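Local structure of esterase (4TX1) at residues A[101-112]-A[160-171]; A[13-21]-A[78-89]. The protein is a carbohydrate acetylesterase of the SGNH hydrolase family, which removes acetyl groups from its ester substrates and probably acts on aryl esters too. One frame throughout, in Å; residues are numbered along the deposited sequence.

Interaction 1 (A[101-112]-A[160-171])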
loop_
_atom_site.group_PDB
_atom_site.type_symbol
_atom_site.label_atom_id
_atom_site.label_comp_id
_atom_site.label_asym_id
_atom_site.label_seq_id
_atom_site.Cartn_x
_atom_site.Cartn_y
_atom_site.Cartn_z
ATOM N N SER A 101 4.575 -21.124 -12.347
ATOM C CA SER A 101 5.763 -21.762 -11.787
ATOM C C SER A 101 6.121 -21.225 -10.407
ATOM O O SER A 101 6.400 -21.989 -9.499
ATOM C CB SER A 101 6.941 -21.613 -12.760
ATOM O OG SER A 101 6.710 -22.318 -14.001
ATOM N N ASN A 102 5.970 -19.892 -10.200
ATOM C CA ASN A 102 6.329 -19.347 -8.902
ATOM C C ASN A 102 5.301 -19.616 -7.830
ATOM O O ASN A 102 5.609 -19.649 -6.658
ATOM C CB ASN A 102 6.665 -17.859 -9.030
ATOM C CG ASN A 102 7.927 -17.624 -9.823
ATOM O OD1 ASN A 102 8.978 -18.098 -9.402
ATOM N ND2 ASN A 102 7.856 -16.967 -10.950
ATOM N N ASP A 103 4.089 -19.846 -8.289
ATOM C CA ASP A 103 3.005 -20.253 -7.398
ATOM C C ASP A 103 3.278 -21.648 -6.779
ATOM O O ASP A 103 2.709 -22.002 -5.732
ATOM C CB ASP A 103 1.645 -20.312 -8.071
ATOM C CG ASP A 103 1.076 -18.956 -8.436
ATOM O OD1 ASP A 103 1.814 -18.219 -9.179
ATOM O OD2 ASP A 103 -0.141 -18.643 -8.176
ATOM N N MET A 104 4.207 -22.416 -7.398
ATOM C CA MET A 104 4.563 -23.731 -6.827
ATOM C C MET A 104 5.479 -23.689 -5.621
ATOM O O MET A 104 5.677 -24.698 -4.941
ATOM C CB MET A 104 5.215 -24.572 -7.974
ATOM C CG MET A 104 4.403 -24.705 -9.230
ATOM S SD MET A 104 2.827 -25.618 -8.943
ATOM C CE MET A 104 1.610 -24.346 -8.674
ATOM N N LYS A 105 6.012 -22.500 -5.300
ATOM C CA LYS A 105 6.769 -22.281 -4.102
ATOM C C LYS A 105 5.923 -22.328 -2.883
ATOM O O LYS A 105 4.935 -21.597 -2.782
ATOM C CB LYS A 105 7.398 -20.856 -4.141
ATOM C CG LYS A 105 8.374 -20.639 -5.285
ATOM C CD LYS A 105 8.776 -19.162 -5.280
ATOM C CE LYS A 105 9.800 -18.847 -6.345
ATOM N NZ LYS A 105 10.202 -17.370 -6.439
ATOM N N PRO A 106 6.295 -23.151 -1.893
ATOM C CA PRO A 106 5.553 -23.152 -0.618
ATOM C C PRO A 106 5.347 -21.819 0.041
ATOM O O PRO A 106 4.277 -21.568 0.607
ATOM C CB PRO A 106 6.432 -24.060 0.268
ATOM C CG PRO A 106 6.996 -25.082 -0.713
ATOM C CD PRO A 106 7.226 -24.314 -1.989
ATOM N N ILE A 107 6.319 -20.956 -0.019
ATOM C CA ILE A 107 6.197 -19.637 0.572
ATOM C C ILE A 107 5.067 -18.875 -0.131
ATOM O O ILE A 107 4.507 -17.991 0.535
ATOM C CB ILE A 107 7.462 -18.782 0.620
ATOM C CG1 ILE A 107 8.040 -18.506 -0.762
ATOM C CG2 ILE A 107 8.544 -19.500 1.537
ATOM C CD1 ILE A 107 9.096 -17.338 -0.847
ATOM N N ILE A 108 4.740 -19.189 -1.397
ATOM C CA ILE A 108 3.676 -18.462 -2.107
ATOM C C ILE A 108 2.341 -19.105 -1.830
ATOM O O ILE A 108 1.389 -18.449 -1.366
ATOM C CB ILE A 108 4.007 -18.278 -3.602
ATOM C CG1 ILE A 108 5.370 -17.602 -3.802
ATOM C CG2 ILE A 108 2.816 -17.610 -4.314
ATOM C CD1 ILE A 108 5.479 -16.170 -3.219
ATOM N N HIS A 109 2.265 -20.408 -2.089
ATOM C CA HIS A 109 1.248 -21.284 -1.525
ATOM C C HIS A 109 1.483 -22.717 -1.964
ATOM O O HIS A 109 1.051 -23.648 -1.234
ATOM C CB HIS A 109 -0.188 -20.843 -1.917
ATOM C CG HIS A 109 -0.423 -20.732 -3.402
ATOM N ND1 HIS A 109 -0.395 -19.544 -4.121
ATOM C CD2 HIS A 109 -0.643 -21.698 -4.298
ATOM C CE1 HIS A 109 -0.583 -19.800 -5.408
ATOM N NE2 HIS A 109 -0.745 -21.103 -5.535
ATOM N N GLY A 110 2.067 -22.927 -3.136
ATOM C CA GLY A 110 2.523 -24.231 -3.589
ATOM C C GLY A 110 1.479 -25.086 -4.271
ATOM O O GLY A 110 1.732 -26.268 -4.540
ATOM N N THR A 111 0.312 -24.530 -4.564
ATOM C CA THR A 111 -0.797 -25.320 -5.083
ATOM C C THR A 111 -1.195 -24.994 -6.529
ATOM O O THR A 111 -1.336 -23.848 -6.929
ATOM C CB THR A 111 -2.067 -25.252 -4.182
ATOM O OG1 THR A 111 -2.626 -23.906 -4.178
ATOM C CG2 THR A 111 -1.765 -25.607 -2.667
ATOM N N ALA A 112 -1.433 -26.048 -7.337
ATOM C CA ALA A 112 -1.974 -25.844 -8.648
ATOM C C ALA A 112 -3.297 -25.073 -8.603
ATOM O O ALA A 112 -3.584 -24.237 -9.475
ATOM C CB ALA A 112 -2.149 -27.178 -9.407
ATOM N N MET A 160 13.232 -24.373 -2.444
ATOM C CA MET A 160 12.364 -23.198 -2.853
ATOM C C MET A 160 11.064 -23.697 -3.488
ATOM O O MET A 160 10.022 -23.111 -3.286
ATOM C CB MET A 160 13.085 -22.296 -3.808
ATOM C CG MET A 160 12.250 -21.181 -4.393
ATOM S SD MET A 160 11.843 -19.974 -3.076
ATOM C CE MET A 160 13.060 -18.784 -3.527
ATOM N N PHE A 161 11.131 -24.792 -4.248
ATOM C CA PHE A 161 10.013 -25.323 -4.995
ATOM C C PHE A 161 9.637 -26.707 -4.504
ATOM O O PHE A 161 8.993 -27.474 -5.256
ATOM C CB PHE A 161 10.352 -25.375 -6.508
ATOM C CG PHE A 161 10.549 -24.031 -7.157
ATOM C CD1 PHE A 161 9.437 -23.342 -7.723
ATOM C CD2 PHE A 161 11.806 -23.421 -7.228
ATOM C CE1 PHE A 161 9.589 -22.123 -8.354
ATOM C CE2 PHE A 161 11.918 -22.182 -7.867
ATOM C CZ PHE A 161 10.806 -21.553 -8.424
ATOM N N ALA A 162 9.854 -26.969 -3.217
ATOM C CA ALA A 162 9.503 -28.269 -2.639
ATOM C C ALA A 162 8.033 -28.634 -2.899
ATOM O O ALA A 162 7.090 -27.854 -2.645
ATOM C CB ALA A 162 9.846 -28.281 -1.134
ATOM N N GLY A 163 7.781 -29.814 -3.429
ATOM C CA GLY A 163 6.377 -30.249 -3.764
ATOM C C GLY A 163 5.911 -29.856 -5.163
ATOM O O GLY A 163 4.859 -30.286 -5.667
ATOM N N GLY A 164 6.679 -29.011 -5.821
ATOM C CA GLY A 164 6.285 -28.389 -7.088
ATOM C C GLY A 164 6.244 -29.292 -8.271
ATOM O O GLY A 164 5.593 -29.015 -9.251
ATOM N N VAL A 165 7.036 -30.388 -8.251
ATOM C CA VAL A 165 6.970 -31.271 -9.432
ATOM C C VAL A 165 5.564 -31.884 -9.523
ATOM O O VAL A 165 4.916 -31.844 -10.581
ATOM C CB VAL A 165 8.035 -32.372 -9.308
ATOM C CG1 VAL A 165 7.825 -33.467 -10.381
ATOM C CG2 VAL A 165 9.411 -31.734 -9.464
ATOM N N GLU A 166 5.091 -32.398 -8.409
ATOM C CA GLU A 166 3.775 -32.996 -8.426
ATOM C C GLU A 166 2.645 -31.984 -8.682
ATOM O O GLU A 166 1.718 -32.243 -9.437
ATOM C CB GLU A 166 3.575 -33.710 -7.129
ATOM C CG GLU A 166 4.581 -34.846 -6.927
ATOM C CD GLU A 166 5.938 -34.471 -6.246
ATOM O OE1 GLU A 166 6.413 -33.264 -6.071
ATOM O OE2 GLU A 166 6.586 -35.487 -5.868
ATOM N N GLN A 167 2.735 -30.798 -8.043
ATOM C CA GLN A 167 1.675 -29.780 -8.292
ATOM C C GLN A 167 1.707 -29.194 -9.684
ATOM O O GLN A 167 0.684 -28.977 -10.313
ATOM C CB GLN A 167 1.653 -28.733 -7.159
ATOM C CG GLN A 167 1.189 -29.188 -5.766
ATOM C CD GLN A 167 -0.318 -29.455 -5.745
ATOM O OE1 GLN A 167 -1.120 -28.646 -6.215
ATOM N NE2 GLN A 167 -0.704 -30.650 -5.243
ATOM N N SER A 168 2.892 -28.916 -10.237
ATOM C CA SER A 168 2.946 -28.277 -11.484
ATOM C C SER A 168 2.415 -29.144 -12.594
ATOM O O SER A 168 2.004 -28.645 -13.611
ATOM C CB SER A 168 4.327 -27.754 -11.801
ATOM O OG SER A 168 5.252 -28.838 -12.035
ATOM N N ALA A 169 2.463 -30.459 -12.377
ATOM C CA ALA A 169 1.910 -31.397 -13.372
ATOM C C ALA A 169 0.424 -31.214 -13.531
ATOM O O ALA A 169 -0.181 -31.642 -14.562
ATOM C CB ALA A 169 2.235 -32.851 -12.913
ATOM N N MET A 170 -0.211 -30.631 -12.510
ATOM C CA MET A 170 -1.677 -30.404 -12.537
ATOM C C MET A 170 -2.081 -29.121 -13.225
ATOM O O MET A 170 -3.278 -28.880 -13.454
ATOM C CB MET A 170 -2.229 -30.432 -11.140
ATOM C CG MET A 170 -2.036 -31.755 -10.423
ATOM S SD MET A 170 -2.437 -31.548 -8.685
ATOM C CE MET A 170 -1.524 -32.839 -7.836
ATOM N N LEU A 171 -1.113 -28.234 -13.525
ATOM C CA LEU A 171 -1.496 -26.959 -14.152
ATOM C C LEU A 171 -2.122 -27.072 -15.534
ATOM O O LEU A 171 -3.072 -26.358 -15.814
ATOM C CB LEU A 171 -0.290 -25.971 -14.259
ATOM C CG LEU A 171 0.357 -25.624 -12.936
ATOM C CD1 LEU A 171 1.740 -25.027 -13.191
ATOM C CD2 LEU A 171 -0.583 -24.708 -12.103
HETATM O O HOH W 1 9.062 -21.823 -0.951
#

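Interaction 2 (A[13-21]-A[78-89])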
loop_
_atom_site.group_PDB
_atom_site.type_symbol
_atom_site.label_atom_id
_atom_site.label_comp_id
_atom_site.label_asym_id
_atom_site.label_seq_id
_atom_site.Cartn_x
_atom_site.Cartn_y
_atom_site.Cartn_z
ATOM N N MET A 13 -2.435 -4.135 -38.105
ATOM C CA MET A 13 -1.305 -4.625 -37.225
ATOM C C MET A 13 -1.887 -5.060 -35.879
ATOM O O MET A 13 -2.563 -4.290 -35.238
ATOM C CB MET A 13 -0.304 -3.500 -37.035
ATOM C CG MET A 13 0.592 -3.567 -35.804
ATOM S SD MET A 13 2.178 -4.287 -36.190
ATOM C CE MET A 13 3.042 -2.932 -36.982
ATOM N N LYS A 14 -1.697 -6.317 -35.512
ATOM C CA LYS A 14 -2.231 -6.839 -34.255
ATOM C C LYS A 14 -1.160 -6.619 -33.158
ATOM O O LYS A 14 0.036 -6.696 -33.427
ATOM C CB LYS A 14 -2.466 -8.320 -34.358
ATOM C CG LYS A 14 -3.369 -8.782 -35.505
ATOM C CD LYS A 14 -4.789 -8.274 -35.388
ATOM C CE LYS A 14 -5.568 -8.666 -36.679
ATOM N NZ LYS A 14 -6.995 -8.736 -36.320
ATOM N N THR A 15 -1.602 -6.379 -31.932
ATOM C CA THR A 15 -0.634 -6.220 -30.857
ATOM C C THR A 15 -0.880 -7.337 -29.876
ATOM O O THR A 15 -2.044 -7.684 -29.560
ATOM C CB THR A 15 -0.796 -4.893 -30.136
ATOM O OG1 THR A 15 -0.626 -3.819 -31.094
ATOM C CG2 THR A 15 0.343 -4.755 -28.986
ATOM N N VAL A 16 0.217 -7.947 -29.447
ATOM C CA VAL A 16 0.149 -9.113 -28.567
ATOM C C VAL A 16 0.990 -8.811 -27.331
ATOM O O VAL A 16 2.174 -8.497 -27.465
ATOM C CB VAL A 16 0.794 -10.372 -29.202
ATOM C CG1 VAL A 16 0.716 -11.591 -28.312
ATOM C CG2 VAL A 16 0.144 -10.704 -30.587
ATOM N N LEU A 17 0.387 -8.924 -26.149
ATOM C CA LEU A 17 1.135 -8.807 -24.883
ATOM C C LEU A 17 1.404 -10.175 -24.326
ATOM O O LEU A 17 0.475 -10.999 -24.148
ATOM C CB LEU A 17 0.361 -7.963 -23.841
ATOM C CG LEU A 17 0.936 -7.894 -22.391
ATOM C CD1 LEU A 17 2.205 -7.057 -22.381
ATOM C CD2 LEU A 17 -0.190 -7.328 -21.508
ATOM N N CYS A 18 2.667 -10.391 -23.970
ATOM C CA CYS A 18 3.126 -11.636 -23.369
ATOM C C CYS A 18 3.496 -11.387 -21.905
ATOM O O CYS A 18 4.487 -10.706 -21.617
ATOM C CB CYS A 18 4.318 -12.211 -24.044
ATOM S SG CYS A 18 4.036 -12.512 -25.841
ATOM N N TYR A 19 2.636 -11.840 -21.033
ATOM C CA TYR A 19 2.759 -11.574 -19.573
ATOM C C TYR A 19 3.160 -12.775 -18.855
ATOM O O TYR A 19 2.415 -13.779 -18.733
ATOM C CB TYR A 19 1.424 -11.041 -19.057
ATOM C CG TYR A 19 1.450 -10.349 -17.682
ATOM C CD1 TYR A 19 2.106 -9.123 -17.527
ATOM C CD2 TYR A 19 0.847 -10.907 -16.576
ATOM C CE1 TYR A 19 2.075 -8.426 -16.324
ATOM C CE2 TYR A 19 0.901 -10.256 -15.312
ATOM C CZ TYR A 19 1.479 -8.997 -15.222
ATOM O OH TYR A 19 1.489 -8.288 -14.041
ATOM N N GLY A 20 4.389 -12.754 -18.304
ATOM C CA GLY A 20 4.902 -13.929 -17.650
ATOM C C GLY A 20 6.015 -13.659 -16.643
ATOM O O GLY A 20 6.125 -12.540 -16.115
ATOM N N ASP A 21 6.799 -14.705 -16.374
ATOM C CA ASP A 21 7.803 -14.744 -15.323
ATOM C C ASP A 21 9.187 -14.937 -15.956
ATOM O O ASP A 21 9.410 -14.475 -17.077
ATOM C CB ASP A 21 7.427 -15.724 -14.241
ATOM C CG ASP A 21 7.302 -17.172 -14.763
ATOM O OD1 ASP A 21 7.876 -17.415 -15.835
ATOM O OD2 ASP A 21 6.556 -17.957 -14.144
ATOM N N GLY A 78 1.375 -10.692 -9.822
ATOM C CA GLY A 78 0.991 -10.474 -11.203
ATOM C C GLY A 78 -0.273 -9.664 -11.320
ATOM O O GLY A 78 -0.387 -8.840 -12.191
ATOM N N ALA A 79 -1.201 -9.873 -10.411
ATOM C CA ALA A 79 -2.478 -9.200 -10.487
ATOM C C ALA A 79 -2.373 -7.730 -10.128
ATOM O O ALA A 79 -3.047 -6.898 -10.725
ATOM C CB ALA A 79 -3.464 -9.894 -9.578
ATOM N N ARG A 80 -1.559 -7.370 -9.151
ATOM C CA ARG A 80 -1.413 -5.954 -8.770
ATOM C C ARG A 80 -0.805 -5.111 -9.874
ATOM O O ARG A 80 -1.184 -3.978 -10.081
ATOM C CB ARG A 80 -0.613 -5.798 -7.451
ATOM C CG ARG A 80 -0.575 -4.305 -7.023
ATOM C CD ARG A 80 -0.274 -4.289 -5.478
ATOM N NE ARG A 80 0.882 -5.155 -5.177
ATOM C CZ ARG A 80 0.940 -6.076 -4.281
ATOM N NH1 ARG A 80 -0.106 -6.255 -3.404
ATOM N NH2 ARG A 80 2.080 -6.782 -4.171
ATOM N N VAL A 81 0.157 -5.696 -10.594
ATOM C CA VAL A 81 0.895 -5.069 -11.650
ATOM C C VAL A 81 0.124 -5.015 -12.974
ATOM O O VAL A 81 0.311 -4.105 -13.802
ATOM C CB VAL A 81 2.298 -5.615 -11.760
ATOM C CG1 VAL A 81 3.037 -5.080 -13.016
ATOM C CG2 VAL A 81 3.059 -5.312 -10.463
ATOM N N LEU A 82 -0.716 -5.985 -13.202
ATOM C CA LEU A 82 -1.200 -6.140 -14.591
ATOM C C LEU A 82 -1.973 -4.938 -15.146
ATOM O O LEU A 82 -1.712 -4.533 -16.251
ATOM C CB LEU A 82 -2.081 -7.388 -14.688
ATOM C CG LEU A 82 -2.726 -7.658 -16.049
ATOM C CD1 LEU A 82 -1.661 -7.907 -17.106
ATOM C CD2 LEU A 82 -3.689 -8.832 -15.965
ATOM N N PRO A 83 -2.879 -4.278 -14.322
ATOM C CA PRO A 83 -3.555 -3.108 -14.885
ATOM C C PRO A 83 -2.641 -2.051 -15.470
ATOM O O PRO A 83 -2.931 -1.516 -16.533
ATOM C CB PRO A 83 -4.393 -2.589 -13.720
ATOM C CG PRO A 83 -4.659 -3.779 -12.879
ATOM C CD PRO A 83 -3.325 -4.561 -12.948
ATOM N N THR A 84 -1.542 -1.736 -14.800
ATOM C CA THR A 84 -0.575 -0.781 -15.266
ATOM C C THR A 84 0.086 -1.240 -16.562
ATOM O O THR A 84 0.229 -0.421 -17.502
ATOM C CB THR A 84 0.496 -0.566 -14.224
ATOM O OG1 THR A 84 -0.166 -0.034 -13.030
ATOM C CG2 THR A 84 1.582 0.398 -14.688
ATOM N N VAL A 85 0.362 -2.535 -16.693
ATOM C CA VAL A 85 0.896 -3.103 -17.943
ATOM C C VAL A 85 -0.108 -3.058 -19.095
ATOM O O VAL A 85 0.199 -2.612 -20.217
ATOM C CB VAL A 85 1.429 -4.491 -17.660
ATOM C CG1 VAL A 85 1.991 -5.160 -18.936
ATOM C CG2 VAL A 85 2.574 -4.359 -16.640
ATOM N N LEU A 86 -1.357 -3.402 -18.791
ATOM C CA LEU A 86 -2.417 -3.339 -19.833
ATOM C C LEU A 86 -2.562 -1.908 -20.351
ATOM O O LEU A 86 -2.668 -1.608 -21.539
ATOM C CB LEU A 86 -3.706 -3.809 -19.242
ATOM C CG LEU A 86 -3.852 -5.278 -18.892
ATOM C CD1 LEU A 86 -5.165 -5.564 -18.164
ATOM C CD2 LEU A 86 -3.670 -6.290 -20.080
ATOM N N HIS A 87 -2.527 -0.988 -19.427
ATOM C CA HIS A 87 -2.755 0.389 -19.738
ATOM C C HIS A 87 -1.632 0.995 -20.569
ATOM O O HIS A 87 -1.886 1.806 -21.438
ATOM C CB HIS A 87 -2.990 1.223 -18.443
ATOM C CG HIS A 87 -3.979 2.346 -18.605
ATOM N ND1 HIS A 87 -5.365 2.153 -18.644
ATOM C CD2 HIS A 87 -3.766 3.675 -18.645
ATOM C CE1 HIS A 87 -5.946 3.343 -18.750
ATOM N NE2 HIS A 87 -5.018 4.277 -18.742
ATOM N N THR A 88 -0.400 0.609 -20.271
ATOM C CA THR A 88 0.772 1.048 -20.989
ATOM C C THR A 88 0.750 0.572 -22.436
ATOM O O THR A 88 1.295 1.227 -23.346
ATOM C CB THR A 88 2.004 0.380 -20.312
ATOM O OG1 THR A 88 2.125 0.920 -18.962
ATOM C CG2 THR A 88 3.265 0.700 -21.099
ATOM N N HIS A 89 0.209 -0.594 -22.675
ATOM C CA HIS A 89 0.376 -1.223 -24.007
ATOM C C HIS A 89 -0.900 -1.246 -24.845
ATOM O O HIS A 89 -0.856 -1.724 -26.009
ATOM C CB HIS A 89 1.007 -2.614 -23.843
ATOM C CG HIS A 89 2.401 -2.579 -23.318
ATOM N ND1 HIS A 89 3.414 -1.864 -23.921
ATOM C CD2 HIS A 89 2.934 -3.094 -22.165
ATOM C CE1 HIS A 89 4.519 -1.968 -23.184
ATOM N NE2 HIS A 89 4.246 -2.705 -22.107
HETATM O O HOH W 2 -1.105 -1.294 -28.916
#

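Interaction 1 (A[101-112]-A[160-171])
The loop that follows strand 94-98 carries the Gly-Ser-Asn-Asp sequence that matches block III of SGNH hydrolases, and its residues Ser101 to Ala112 pack along 160-171, with Phe161 and Gln167 as the main points of attachment. The ring of Phe161 fits into the bend of the loop. Lys105 CG lies over one of its faces, 4.0 Å from the centroid, in a CH-pi contact, while Ser101 O meets the ring edge in its plane, 3.4 Å from CE1. Beyond CG the lysine chain is fully extended (chi2 174°), and this carries it obliquely across the ring, past CZ, until NZ makes a weak bond with Asn102 OD1. The other end of that amide, ND2, is held by Arg63 O. Further on, Met104 turns its bent chain toward helix 164-168, its SD 3.5 Å from Ser168 N and beside Gln167 CB, its CE against Leu171 CD2. Gln167 supplies the direct hydrogen bond between the segments: bent at chi2 (-71°), it presents OE1 to Ala112 N at 2.8 Å, nearly straight (169°) and in the carbonyl plane. Ala112 opens helix 112-127, whose N-cap residue Thr111 caps Gly114 N through OG1, so the amide end of the helix meets oxygens from both segments. A leucine in place of Gln167 lacks this oxygen and would probably leave Ala112 N without its acceptor at the helix start. At the other end of the contact Pro106 CG rests 3.4 Å from Ala162 O, and a water bridges the backbone, accepting from Ile107 N and donating to Met160 O at 2.8 Å.

Interaction 2 (A[13-21]-A[78-89])
Strand 14-20 and helix 78-89 run nearly antiparallel, their axes 158° apart and 10.3 Å at closest approach, and the strand turns Leu17 and Tyr19 toward the helix. The phenol of Tyr19 reaches the first turn: OH donates to Gly78 O at 2.7 Å, in the carbonyl plane and on a lone pair. Gly78 O also accepts a weak helical bond from Leu82 N. Leu82 CD1 sits squarely over the ring, 3.7 Å from the centroid and 4° off its normal, in a CH-pi contact. The ring reaches this place because chi1 (-164°) puts CG opposite the backbone N, out from the strand. The helix belongs to the crossover from strand 53-59 to strand 94-98, which passes over the strand between them in the flavodoxin-like 2-1-3-4-5 parallel sheet of SGNH hydrolases. Phe97 of strand 94-98 touches both Tyr19 and Leu82. Leu17 spreads its two methyls across the next turns: CD1 packs on Val85 CG1 at 3.9 Å and near His89 CD2, and CD2 meets Leu86 CD2. His89 NE2 is hydrogen-bonded to Glu58, while a water donates to His89 O and accepts a weak bond from Thr15 OG1.

Interaction 2 is the buried interface between the central sheet and helix 78-89, and interaction 1 lies on the opposite side of the chain's centre, their centres about 24 Å apart, yet they meet where two sheet strands lead into loops. Asp21, just past strand 14-20, packs against the loop of interaction 1: its CB is 3.5 Å from Asn102 ND2, and its OD2 is 3.9 Å from Ser101 CB. Arg63 joins them further, giving NH1 to Gly20 O and its own O to Asn102 ND2. Ser22, which follows Asp21, is the probable nucleophile of a triad with His202 and Asp199, and Asn102, nearby, would probably contribute to the oxyanion hole, as in other SGNH hydrolases.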